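Local coordinates for protein extracellular ligand-binding receptor (Sphaerobacter thermophilus, PDB 4ZPJ) that probably binds a small solute outside the cell and delivers it to an ABC transporter, at residues Gly306-Ala311 against Val337-Tyr342. Residues are numbered along the deposited sequence; the frame is centred on the assembly and turned at random.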
ATOM      1  N   GLY A 306     -10.477   2.602  -5.573  1.00 37.25           N
ATOM      2  CA  GLY A 306     -10.172   2.535  -4.163  1.00 36.72           C
ATOM      3  C   GLY A 306      -8.720   2.823  -3.938  1.00 35.96           C
ATOM      4  O   GLY A 306      -7.861   2.415  -4.726  1.00 40.14           O
ATOM      5  N   THR A 307      -8.422   3.539  -2.876  1.00 33.42           N
ATOM      6  CA  THR A 307      -7.039   3.786  -2.501  1.00 33.93           C
ATOM      7  C   THR A 307      -6.828   3.982  -1.003  1.00 32.49           C
ATOM      8  O   THR A 307      -7.766   4.245  -0.228  1.00 33.68           O
ATOM      9  CB  THR A 307      -6.442   5.005  -3.242  1.00 37.09           C
ATOM     10  OG1 THR A 307      -4.982   5.011  -3.132  1.00 38.50           O
ATOM     11  CG2 THR A 307      -7.025   6.306  -2.723  1.00 36.31           C
ATOM     12  N   LEU A 308      -5.575   3.860  -0.620  1.00 30.60           N
ATOM     13  CA  LEU A 308      -5.143   4.003   0.756  1.00 33.73           C
ATOM     14  C   LEU A 308      -5.080   5.502   1.135  1.00 33.37           C
ATOM     15  O   LEU A 308      -5.296   5.877   2.273  1.00 35.35           O
ATOM     16  CB  LEU A 308      -3.782   3.334   0.889  1.00 36.08           C
ATOM     17  CG  LEU A 308      -3.371   2.492   2.083  1.00 40.41           C
ATOM     18  CD1 LEU A 308      -4.263   1.317   2.416  1.00 40.27           C
ATOM     19  CD2 LEU A 308      -1.950   2.016   1.782  1.00 46.51           C
ATOM     20  N   TYR A 309      -4.760   6.359   0.174  1.00 32.05           N
ATOM     21  CA  TYR A 309      -4.442   7.753   0.491  1.00 32.59           C
ATOM     22  C   TYR A 309      -4.384   8.572  -0.766  1.00 32.33           C
ATOM     23  O   TYR A 309      -3.919   8.088  -1.789  1.00 35.83           O
ATOM     24  CB  TYR A 309      -3.085   7.924   1.235  1.00 31.96           C
ATOM     25  CG  TYR A 309      -2.861   9.392   1.639  1.00 31.12           C
ATOM     26  CD1 TYR A 309      -3.692  10.023   2.535  1.00 33.94           C
ATOM     27  CD2 TYR A 309      -1.882  10.141   1.062  1.00 32.24           C
ATOM     28  CE1 TYR A 309      -3.551  11.374   2.838  1.00 33.28           C
ATOM     29  CE2 TYR A 309      -1.726  11.480   1.356  1.00 32.54           C
ATOM     30  CZ  TYR A 309      -2.561  12.098   2.223  1.00 33.65           C
ATOM     31  OH  TYR A 309      -2.371  13.463   2.517  1.00 38.16           O
ATOM     32  N   THR A 310      -4.836   9.822  -0.662  1.00 31.88           N
ATOM     33  CA  THR A 310      -4.581  10.847  -1.659  1.00 32.26           C
ATOM     34  C   THR A 310      -4.319  12.123  -0.887  1.00 33.32           C
ATOM     35  O   THR A 310      -4.997  12.375   0.097  1.00 33.62           O
ATOM     36  CB  THR A 310      -5.820  11.080  -2.556  1.00 32.85           C
ATOM     37  OG1 THR A 310      -5.656  12.244  -3.340  1.00 31.82           O
ATOM     38  CG2 THR A 310      -7.164  11.208  -1.700  1.00 32.44           C
ATOM     39  N   ALA A 311      -3.351  12.919  -1.381  1.00 33.38           N
ATOM     40  CA  ALA A 311      -3.021  14.228  -0.907  1.00 33.49           C
ATOM     41  C   ALA A 311      -4.174  15.259  -0.942  1.00 35.95           C
ATOM     42  O   ALA A 311      -4.132  16.318  -0.242  1.00 37.76           O
ATOM     43  CB  ALA A 311      -1.808  14.712  -1.666  1.00 33.08           C
ATOM     44  N   VAL A 337       3.142   5.215  -1.184  1.00 35.94           N
ATOM     45  CA  VAL A 337       4.299   4.732  -0.495  1.00 38.88           C
ATOM     46  C   VAL A 337       4.830   5.704   0.579  1.00 36.85           C
ATOM     47  O   VAL A 337       5.379   5.269   1.572  1.00 39.70           O
ATOM     48  CB  VAL A 337       5.425   4.321  -1.483  1.00 41.45           C
ATOM     49  CG1 VAL A 337       4.939   3.154  -2.336  1.00 43.82           C
ATOM     50  CG2 VAL A 337       5.846   5.505  -2.378  1.00 46.53           C
ATOM     51  N   ASP A 338       4.719   6.995   0.347  1.00 36.90           N
ATOM     52  CA  ASP A 338       5.060   7.997   1.349  1.00 36.48           C
ATOM     53  C   ASP A 338       4.083   7.869   2.477  1.00 36.18           C
ATOM     54  O   ASP A 338       4.469   7.953   3.614  1.00 36.13           O
ATOM     55  CB  ASP A 338       4.991   9.430   0.805  1.00 37.37           C
ATOM     56  CG  ASP A 338       5.765   9.623  -0.527  1.00 40.63           C
ATOM     57  OD1 ASP A 338       7.003   9.599  -0.528  1.00 38.65           O
ATOM     58  OD2 ASP A 338       5.103   9.872  -1.557  1.00 43.35           O
ATOM     59  N   TYR A 339       2.794   7.682   2.164  1.00 36.17           N
ATOM     60  CA  TYR A 339       1.779   7.576   3.186  1.00 31.53           C
ATOM     61  C   TYR A 339       2.042   6.378   4.098  1.00 34.15           C
ATOM     62  O   TYR A 339       1.974   6.460   5.371  1.00 34.61           O
ATOM     63  CB  TYR A 339       0.373   7.468   2.542  1.00 31.38           C
ATOM     64  CG  TYR A 339      -0.671   7.039   3.561  1.00 32.15           C
ATOM     65  CD1 TYR A 339      -1.159   7.919   4.493  1.00 32.44           C
ATOM     66  CD2 TYR A 339      -1.076   5.710   3.641  1.00 32.68           C
ATOM     67  CE1 TYR A 339      -2.111   7.507   5.443  1.00 34.81           C
ATOM     68  CE2 TYR A 339      -1.969   5.273   4.620  1.00 32.00           C
ATOM     69  CZ  TYR A 339      -2.508   6.159   5.494  1.00 32.86           C
ATOM     70  OH  TYR A 339      -3.431   5.687   6.427  1.00 31.63           O
ATOM     71  N   ALA A 340       2.317   5.248   3.463  1.00 32.47           N
ATOM     72  CA  ALA A 340       2.491   3.997   4.196  1.00 34.41           C
ATOM     73  C   ALA A 340       3.727   4.018   5.116  1.00 35.26           C
ATOM     74  O   ALA A 340       3.649   3.545   6.254  1.00 36.41           O
ATOM     75  CB  ALA A 340       2.563   2.814   3.229  1.00 35.54           C
ATOM     76  N   GLY A 341       4.824   4.624   4.652  1.00 35.00           N
ATOM     77  CA  GLY A 341       5.995   4.909   5.494  1.00 34.03           C
ATOM     78  C   GLY A 341       5.693   5.818   6.680  1.00 33.73           C
ATOM     79  O   GLY A 341       6.127   5.576   7.814  1.00 32.43           O
ATOM     80  N   TYR A 342       4.931   6.855   6.432  1.00 32.09           N
ATOM     81  CA  TYR A 342       4.519   7.751   7.487  1.00 34.98           C
ATOM     82  C   TYR A 342       3.740   7.043   8.627  1.00 34.52           C
ATOM     83  O   TYR A 342       4.017   7.207   9.797  1.00 36.90           O
ATOM     84  CB  TYR A 342       3.697   8.876   6.857  1.00 35.40           C
ATOM     85  CG  TYR A 342       3.272   9.876   7.860  1.00 38.83           C
ATOM     86  CD1 TYR A 342       4.186  10.811   8.359  1.00 42.19           C
ATOM     87  CD2 TYR A 342       1.968   9.891   8.340  1.00 36.41           C
ATOM     88  CE1 TYR A 342       3.818  11.752   9.310  1.00 41.68           C
ATOM     89  CE2 TYR A 342       1.615  10.794   9.318  1.00 41.90           C
ATOM     90  CZ  TYR A 342       2.532  11.727   9.784  1.00 43.39           C
ATOM     91  OH  TYR A 342       2.110  12.630  10.719  1.00 42.85           O
TER
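The phenol oxygen of Y309 is hydrogen-bonded to S318 OG on helix 316-328, which fixes the far end of a side chain whose near end lies on Y339. Across the contact itself no hydrogen bond forms. Y309 CB sits over one face of the Y339 ring, 3.5 Å from Y339 CG and 3.9 Å from the ring centroid, a CH-pi contact 26° off the normal. With CG anti to the backbone N (chi1 -175°), the Y309 ring extends beyond that methylene. The two ring planes are nearly parallel (10°) but the rings are displaced, with centroids 5.0 Å apart, and barely overlap; Y309 CG still comes within 3.6 Å of Y339 CD1. L308 CG approaches the rim at Y339 CE2 (4.0 Å), outside the ring outline and raised from its plane, and L308 O lies above the ring face, near the rim. In this two-lobed periplasmic-binding-protein fold, 306-311 takes in the end of strand 304-307 and the loop that follows, and probably forms one of the crossings between lobes, while helix 336-354 packs against helix 68-84 in the N-terminal lobe. With the Y339 ring cut back to an alanine, a gap is likely to open under Y309 CB and beside L308 CG, depriving both of their aromatic partner. Beside the pair, P377 touches Y309 and A378 touches Y339, bringing the loop between strands 373-376 and 379-383 against both tyrosines.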